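Local coordinates for putative hemin storage protein (Bordetella bronchiseptica, PDB 6AU1) that cleaves deacetylated poly-beta-(1,6)-N-acetylglucosamine with its glycoside hydrolase domain, the part described here, and can disrupt bacterial biofilms, at residues Val12-Ile17 with Ala72-Arg77; Tyr16-Asp19 with Gln24-Arg27; Arg27-Leu32 with Asn76-Gln81. All coordinates share one frame; numbering follows the deposited sequence.

Interaction 1: residues Val12-Ile17 with Ala72-Arg77; sequences VDLDYI and ADLFNR
Leu14 and Ile17 pack on Leu74, while Asp15, next to Leu14, is held on another side, its OD2 gripped by Asp51 N and Gln47 NE2. Its OD1 is bonded to Tyr62 OH. These bonds tie the Asp15 carboxylate to strand 43-47 and the loops after it. The apolar side of helix 14-17 faces Leu74 and Phe75, and the side chains meet there through carbon atoms alone. Leu14 and Leu74 lie side by side, pointing opposite ways, with Leu14 CG 3.9 Å from Leu74 CD2. Leu14 CD2 reaches further, to the backbone, and lies 3.7 Å from Phe75 N. The same methyl is 4.1 Å from Phe75 CB and sits at the edge of the Phe75 ring, near its plane. Leu74 is the N-cap residue of helix 75-86. With CG swung to the side of the carbonyl carbon (chi1 -173°), CG and CD2 come against Leu14 and Ile17, CD2 lying 4.1 Å from Ile17 CG2. CD1 turns to Gln25 of helix 22-39. Helix 14-17 directly follows strand 8-12, so the contact joins that strand's end to the start of helix 75-86. Leu46 of strand 43-47 packs on both Leu14 and Phe75.

Interaction 2: residues Tyr16-Asp19 with Gln24-Arg27; sequences YIYD and QQNR. With SO4 (sulfate ion), chain C.
Gln25 reaches out from helix 22-39 and passes Tyr18 obliquely, its amide plane turned 45° from the phenol ring. Its CG is anti to the backbone N (chi1 -172°) and the chain stays extended beyond CG, so the amide arrives at the backbone of the facing loop. There OE1 accepts a hydrogen bond from Asp19 N, 3.1 Å long. The bond is nearly straight, 166° at the hydrogen, and the donor lies in the carbonyl plane, on a lone pair. The same OE1 is 3.4 Å from Tyr18 CD1. The Gln25 and Ile17 side chains cross at about a right angle, Gln25 CG 4.0 Å from Ile17 CG2. Gln25 CG also meets the backbone, 3.4 Å from Ile17 O. Asp19 OD2 lies 3.6 Å from Gln24 CG, but the polar ends of this pair look elsewhere. Asp19 OD1 takes the N-H of Asp21, and Gln24 NE2 bonds to Asn28 OD1. Gln24 OE1 accepts from Arg27 NH2, which stands well above the carbonyl plane, off the lone pairs, while OE1 lies in the guanidinium plane. Tyr18 OH donates to O4 of a sulfate ion at 2.6 Å. Arg71 also binds this ion, probably from the crystallisation liquor. The Asp19-Asp21 bond is that of an Asx turn, here leading into helix 22-39, the first long helix of a TIM-barrel fold.

Interaction 3: residues Arg27-Leu32 with Asn76-Gln81; sequences RNLGQL and NRVAWQ
Leu29 extends from CB toward helix 76-81, and its CG, trans to the amide nitrogen (chi1 179°), carries both methyls to the facing helix. CD1 rests against the fork of Val78, 3.9 Å from CG1 and equally far from CG2. The two side chains run alongside one another with their ends pointing contrary ways. The other branch, CD2, touches the carboxamide of Gln81, 3.8 Å from NE2. Here the methyl lies over the face of the amide, which the bend at chi2 of Gln81 brings round to it. In the barrel fold of this domain, helices 22-39 and 75-86 are neighbours on the outside, each linking successive parallel strands in the chain, 8-12 to 43-47 and 43-47 to 89-94. The two short segments run in roughly the same direction, at a crossing angle of -31°. Their axes come no closer than 11.1 Å, a spacing bridged by Leu29, Leu32 and Val78. One turn on, Leu32 CD2 reaches Val78 CG1 at 4.2 Å, meeting that side chain at about a right angle. Ile17 of helix 14-17 packs on both Leu32 and Val78, and Phe339 also touches Leu32.

In the fold
The chain leaves strand 8-12 into helix 14-17. Interaction 2 then closes the shortest loop, bringing the start of helix 22-39 back against residues 16-19. That helix leads to strand 43-47, and a long loop follows before helix 75-86. Interaction 1 closes this larger circuit, bringing 72-77 back to 12-17, and interaction 2 nests inside it. Interaction 3 starts within the circuit, at Arg27 where interaction 2 ends, and finishes beyond it, so it crosses interaction 1. Ile17 is the meeting point: it belongs to interactions 1 and 2 and touches interaction 3, where its O binds Asn28 ND2. Helices 14-17, 22-39 and 75-86 are thus tied together beside the first barrel strands.

Interaction 1: residues Val12-Ile17 with Ala72-Arg77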
# COMPACT_ATOMS: atom_id res chain seq x y z
N VAL A 12 -9.80 -1.84 -3.79
CA VAL A 12 -10.40 -1.93 -5.13
C VAL A 12 -9.46 -1.42 -6.22
O VAL A 12 -8.88 -0.34 -6.10
CB VAL A 12 -11.70 -1.10 -5.17
CG1 VAL A 12 -12.24 -0.98 -6.59
CG2 VAL A 12 -12.75 -1.72 -4.23
N ASP A 13 -9.34 -2.21 -7.29
CA ASP A 13 -8.53 -1.83 -8.44
C ASP A 13 -9.32 -1.01 -9.43
O ASP A 13 -10.33 -1.48 -9.94
CB ASP A 13 -7.99 -3.08 -9.16
CG ASP A 13 -7.15 -3.94 -8.27
OD1 ASP A 13 -5.99 -3.55 -8.00
OD2 ASP A 13 -7.64 -5.02 -7.85
N LEU A 14 -8.87 0.21 -9.71
CA LEU A 14 -9.43 0.95 -10.85
C LEU A 14 -9.06 0.26 -12.16
O LEU A 14 -9.71 0.48 -13.19
CB LEU A 14 -8.94 2.40 -10.87
CG LEU A 14 -10.01 3.44 -10.55
CD1 LEU A 14 -10.68 3.09 -9.27
CD2 LEU A 14 -9.46 4.85 -10.49
N ASP A 15 -8.00 -0.55 -12.14
CA ASP A 15 -7.66 -1.35 -13.32
C ASP A 15 -8.80 -2.32 -13.68
O ASP A 15 -8.91 -2.73 -14.83
CB ASP A 15 -6.36 -2.15 -13.09
CG ASP A 15 -5.13 -1.26 -12.96
OD1 ASP A 15 -5.13 -0.14 -13.51
OD2 ASP A 15 -4.16 -1.70 -12.31
N TYR A 16 -9.64 -2.66 -12.71
CA TYR A 16 -10.79 -3.54 -12.97
C TYR A 16 -11.98 -2.76 -13.52
O TYR A 16 -12.85 -3.33 -14.19
CB TYR A 16 -11.24 -4.27 -11.70
CG TYR A 16 -10.43 -5.46 -11.22
CD1 TYR A 16 -9.16 -5.75 -11.72
CD2 TYR A 16 -10.95 -6.31 -10.23
CE1 TYR A 16 -8.44 -6.84 -11.25
CE2 TYR A 16 -10.23 -7.40 -9.76
CZ TYR A 16 -8.98 -7.66 -10.26
OH TYR A 16 -8.28 -8.75 -9.78
N ILE A 17 -12.04 -1.47 -13.20
CA ILE A 17 -13.14 -0.60 -13.66
C ILE A 17 -12.89 -0.10 -15.07
O ILE A 17 -13.80 -0.08 -15.92
CB ILE A 17 -13.32 0.61 -12.72
CG1 ILE A 17 -13.58 0.14 -11.28
CG2 ILE A 17 -14.42 1.56 -13.25
CD1 ILE A 17 -13.63 1.27 -10.26
N ALA A 72 -7.04 7.37 -17.56
CA ALA A 72 -8.45 7.78 -17.59
C ALA A 72 -8.66 8.72 -16.44
O ALA A 72 -8.03 8.57 -15.39
CB ALA A 72 -9.38 6.57 -17.48
N ASP A 73 -9.56 9.69 -16.60
CA ASP A 73 -9.89 10.58 -15.49
C ASP A 73 -10.97 9.91 -14.65
O ASP A 73 -12.16 10.15 -14.85
CB ASP A 73 -10.36 11.95 -16.00
CG ASP A 73 -10.34 13.01 -14.93
OD1 ASP A 73 -10.16 12.67 -13.74
OD2 ASP A 73 -10.52 14.20 -15.27
N LEU A 74 -10.55 9.06 -13.72
CA LEU A 74 -11.47 8.09 -13.16
C LEU A 74 -11.52 8.10 -11.64
O LEU A 74 -12.55 7.79 -11.05
CB LEU A 74 -11.10 6.68 -13.66
CG LEU A 74 -12.00 5.50 -13.36
CD1 LEU A 74 -13.42 5.76 -13.83
CD2 LEU A 74 -11.43 4.25 -14.05
N PHE A 75 -10.40 8.42 -10.99
CA PHE A 75 -10.38 8.34 -9.53
C PHE A 75 -11.42 9.27 -8.88
O PHE A 75 -12.16 8.85 -7.98
CB PHE A 75 -9.00 8.66 -8.95
CG PHE A 75 -8.95 8.56 -7.46
CD1 PHE A 75 -8.74 7.34 -6.85
CD2 PHE A 75 -9.18 9.68 -6.66
CE1 PHE A 75 -8.72 7.22 -5.45
CE2 PHE A 75 -9.18 9.58 -5.27
CZ PHE A 75 -8.95 8.35 -4.66
N ASN A 76 -11.48 10.52 -9.32
CA ASN A 76 -12.40 11.47 -8.70
C ASN A 76 -13.85 10.98 -8.77
O ASN A 76 -14.60 11.05 -7.79
CB ASN A 76 -12.29 12.87 -9.33
CG ASN A 76 -12.81 12.92 -10.77
OD1 ASN A 76 -12.42 12.11 -11.61
ND2 ASN A 76 -13.71 13.88 -11.05
N ARG A 77 -14.26 10.46 -9.93
CA ARG A 77 -15.68 10.12 -10.07
C ARG A 77 -16.03 8.82 -9.34
O ARG A 77 -17.13 8.69 -8.80
CB ARG A 77 -16.08 10.08 -11.54
CG ARG A 77 -15.58 8.88 -12.32
CD ARG A 77 -15.37 9.26 -13.80
NE ARG A 77 -16.45 10.08 -14.36
CZ ARG A 77 -17.50 9.61 -15.02
NH1 ARG A 77 -17.65 8.30 -15.19
NH2 ARG A 77 -18.42 10.44 -15.51

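Interaction 2: residues Tyr16-Asp19 with Gln24-Arg27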
# COMPACT_ATOMS: atom_id res chain seq x y z
N TYR A 16 -9.64 -2.66 -12.71
CA TYR A 16 -10.79 -3.54 -12.97
C TYR A 16 -11.98 -2.76 -13.52
O TYR A 16 -12.85 -3.33 -14.19
CB TYR A 16 -11.24 -4.27 -11.70
CG TYR A 16 -10.43 -5.46 -11.22
CD1 TYR A 16 -9.16 -5.75 -11.72
CD2 TYR A 16 -10.95 -6.31 -10.23
CE1 TYR A 16 -8.44 -6.84 -11.25
CE2 TYR A 16 -10.23 -7.40 -9.76
CZ TYR A 16 -8.98 -7.66 -10.26
OH TYR A 16 -8.28 -8.75 -9.78
N ILE A 17 -12.04 -1.47 -13.20
CA ILE A 17 -13.14 -0.60 -13.66
C ILE A 17 -12.89 -0.10 -15.07
O ILE A 17 -13.80 -0.08 -15.92
CB ILE A 17 -13.32 0.61 -12.72
CG1 ILE A 17 -13.58 0.14 -11.28
CG2 ILE A 17 -14.42 1.56 -13.25
CD1 ILE A 17 -13.63 1.27 -10.26
N TYR A 18 -11.65 0.34 -15.32
CA TYR A 18 -11.28 0.93 -16.61
C TYR A 18 -11.70 0.09 -17.81
O TYR A 18 -11.54 -1.13 -17.79
CB TYR A 18 -9.75 1.16 -16.68
CG TYR A 18 -9.34 1.63 -18.06
CD1 TYR A 18 -9.56 2.94 -18.45
CD2 TYR A 18 -8.79 0.75 -18.99
CE1 TYR A 18 -9.22 3.38 -19.72
CE2 TYR A 18 -8.45 1.19 -20.27
CZ TYR A 18 -8.67 2.50 -20.62
OH TYR A 18 -8.34 2.96 -21.89
N ASP A 19 -12.23 0.74 -18.84
CA ASP A 19 -12.46 0.08 -20.12
C ASP A 19 -12.40 1.13 -21.22
O ASP A 19 -12.89 2.25 -21.05
CB ASP A 19 -13.81 -0.65 -20.14
CG ASP A 19 -13.91 -1.66 -21.28
OD1 ASP A 19 -14.06 -1.25 -22.45
OD2 ASP A 19 -13.85 -2.88 -21.00
N GLN A 24 -19.09 0.47 -21.10
CA GLN A 24 -18.71 -0.71 -20.31
C GLN A 24 -18.09 -0.31 -18.98
O GLN A 24 -18.33 -0.94 -17.95
CB GLN A 24 -17.74 -1.60 -21.09
CG GLN A 24 -17.39 -2.89 -20.37
CD GLN A 24 -18.62 -3.76 -20.15
OE1 GLN A 24 -19.39 -4.00 -21.08
NE2 GLN A 24 -18.81 -4.23 -18.91
N GLN A 25 -17.29 0.75 -19.01
CA GLN A 25 -16.67 1.27 -17.80
C GLN A 25 -17.75 1.71 -16.81
O GLN A 25 -17.64 1.47 -15.61
CB GLN A 25 -15.73 2.43 -18.15
CG GLN A 25 -14.88 2.92 -17.00
CD GLN A 25 -13.88 3.97 -17.46
OE1 GLN A 25 -12.85 3.64 -18.04
NE2 GLN A 25 -14.21 5.24 -17.23
N ASN A 26 -18.80 2.34 -17.31
CA ASN A 26 -19.91 2.76 -16.46
C ASN A 26 -20.63 1.56 -15.84
O ASN A 26 -21.00 1.57 -14.67
CB ASN A 26 -20.90 3.61 -17.24
CG ASN A 26 -22.10 4.02 -16.40
OD1 ASN A 26 -21.98 4.86 -15.51
ND2 ASN A 26 -23.24 3.41 -16.66
N ARG A 27 -20.84 0.52 -16.65
CA ARG A 27 -21.49 -0.68 -16.14
C ARG A 27 -20.64 -1.33 -15.05
O ARG A 27 -21.16 -1.79 -14.04
CB ARG A 27 -21.78 -1.67 -17.27
CG ARG A 27 -22.93 -1.21 -18.17
CD ARG A 27 -23.38 -2.31 -19.11
NE ARG A 27 -22.43 -2.51 -20.19
CZ ARG A 27 -22.44 -1.82 -21.33
NH1 ARG A 27 -23.36 -0.87 -21.51
NH2 ARG A 27 -21.55 -2.07 -22.27
S SO4 C . -5.30 1.33 -22.63
O1 SO4 C . -5.03 2.38 -21.65
O2 SO4 C . -5.05 0.02 -22.03
O3 SO4 C . -4.40 1.51 -23.78
O4 SO4 C . -6.68 1.39 -23.07

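Interaction 3: residues Arg27-Leu32 with Asn76-Gln81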
# COMPACT_ATOMS: atom_id res chain seq x y z
N ARG A 27 -20.84 0.52 -16.65
CA ARG A 27 -21.49 -0.68 -16.14
C ARG A 27 -20.64 -1.33 -15.05
O ARG A 27 -21.16 -1.79 -14.04
CB ARG A 27 -21.78 -1.67 -17.27
CG ARG A 27 -22.93 -1.21 -18.17
CD ARG A 27 -23.38 -2.31 -19.11
NE ARG A 27 -22.43 -2.51 -20.19
CZ ARG A 27 -22.44 -1.82 -21.33
NH1 ARG A 27 -23.36 -0.87 -21.51
NH2 ARG A 27 -21.55 -2.07 -22.27
N ASN A 28 -19.32 -1.36 -15.27
CA ASN A 28 -18.39 -1.87 -14.27
C ASN A 28 -18.52 -1.11 -12.96
O ASN A 28 -18.67 -1.71 -11.89
CB ASN A 28 -16.94 -1.76 -14.78
CG ASN A 28 -16.65 -2.67 -15.96
OD1 ASN A 28 -17.44 -3.58 -16.29
ND2 ASN A 28 -15.50 -2.45 -16.61
N LEU A 29 -18.48 0.22 -13.05
CA LEU A 29 -18.63 1.07 -11.88
C LEU A 29 -19.94 0.79 -11.16
O LEU A 29 -19.97 0.68 -9.94
CB LEU A 29 -18.53 2.54 -12.27
CG LEU A 29 -18.69 3.54 -11.12
CD1 LEU A 29 -17.76 3.17 -9.95
CD2 LEU A 29 -18.40 4.94 -11.61
N GLY A 30 -21.03 0.67 -11.92
CA GLY A 30 -22.32 0.37 -11.34
C GLY A 30 -22.31 -0.89 -10.50
O GLY A 30 -22.90 -0.93 -9.42
N GLN A 31 -21.63 -1.93 -10.98
CA GLN A 31 -21.56 -3.20 -10.25
C GLN A 31 -20.79 -3.04 -8.95
O GLN A 31 -21.15 -3.63 -7.92
CB GLN A 31 -20.92 -4.29 -11.10
CG GLN A 31 -21.81 -4.80 -12.23
CD GLN A 31 -21.23 -6.05 -12.89
OE1 GLN A 31 -20.13 -6.02 -13.44
NE2 GLN A 31 -21.97 -7.15 -12.81
N LEU A 32 -19.73 -2.24 -8.99
CA LEU A 32 -18.94 -1.98 -7.79
C LEU A 32 -19.78 -1.26 -6.75
O LEU A 32 -19.84 -1.67 -5.58
CB LEU A 32 -17.69 -1.16 -8.13
CG LEU A 32 -16.93 -0.63 -6.92
CD1 LEU A 32 -16.33 -1.78 -6.09
CD2 LEU A 32 -15.85 0.37 -7.34
N ASN A 76 -11.48 10.52 -9.32
CA ASN A 76 -12.40 11.47 -8.70
C ASN A 76 -13.85 10.98 -8.77
O ASN A 76 -14.60 11.05 -7.79
CB ASN A 76 -12.29 12.87 -9.33
CG ASN A 76 -12.81 12.92 -10.77
OD1 ASN A 76 -12.42 12.11 -11.61
ND2 ASN A 76 -13.71 13.88 -11.05
N ARG A 77 -14.26 10.46 -9.93
CA ARG A 77 -15.68 10.12 -10.07
C ARG A 77 -16.03 8.82 -9.34
O ARG A 77 -17.13 8.69 -8.80
CB ARG A 77 -16.08 10.08 -11.54
CG ARG A 77 -15.58 8.88 -12.32
CD ARG A 77 -15.37 9.26 -13.80
NE ARG A 77 -16.45 10.08 -14.36
CZ ARG A 77 -17.50 9.61 -15.02
NH1 ARG A 77 -17.65 8.30 -15.19
NH2 ARG A 77 -18.42 10.44 -15.51
N VAL A 78 -15.10 7.88 -9.26
CA VAL A 78 -15.36 6.64 -8.52
C VAL A 78 -15.38 6.95 -7.03
O VAL A 78 -16.23 6.44 -6.29
CB VAL A 78 -14.34 5.56 -8.84
CG1 VAL A 78 -14.57 4.31 -8.00
CG2 VAL A 78 -14.41 5.22 -10.35
N ALA A 79 -14.47 7.81 -6.59
CA ALA A 79 -14.45 8.22 -5.18
C ALA A 79 -15.76 8.91 -4.81
O ALA A 79 -16.36 8.60 -3.77
CB ALA A 79 -13.26 9.13 -4.90
N TRP A 80 -16.22 9.84 -5.64
CA TRP A 80 -17.47 10.54 -5.31
C TRP A 80 -18.66 9.57 -5.28
O TRP A 80 -19.55 9.69 -4.43
CB TRP A 80 -17.75 11.68 -6.31
CG TRP A 80 -17.14 13.01 -5.91
CD1 TRP A 80 -16.28 13.78 -6.65
CD2 TRP A 80 -17.33 13.70 -4.66
NE1 TRP A 80 -15.94 14.92 -5.94
CE2 TRP A 80 -16.57 14.89 -4.72
CE3 TRP A 80 -18.08 13.43 -3.51
CZ2 TRP A 80 -16.53 15.80 -3.67
CZ3 TRP A 80 -18.04 14.34 -2.47
CH2 TRP A 80 -17.27 15.51 -2.56
N GLN A 81 -18.70 8.63 -6.22
CA GLN A 81 -19.85 7.73 -6.26
C GLN A 81 -19.84 6.76 -5.10
O GLN A 81 -20.89 6.45 -4.55
CB GLN A 81 -19.91 6.97 -7.59
CG GLN A 81 -20.22 7.88 -8.76
CD GLN A 81 -20.99 7.20 -9.86
OE1 GLN A 81 -21.68 6.20 -9.63
NE2 GLN A 81 -20.90 7.73 -11.07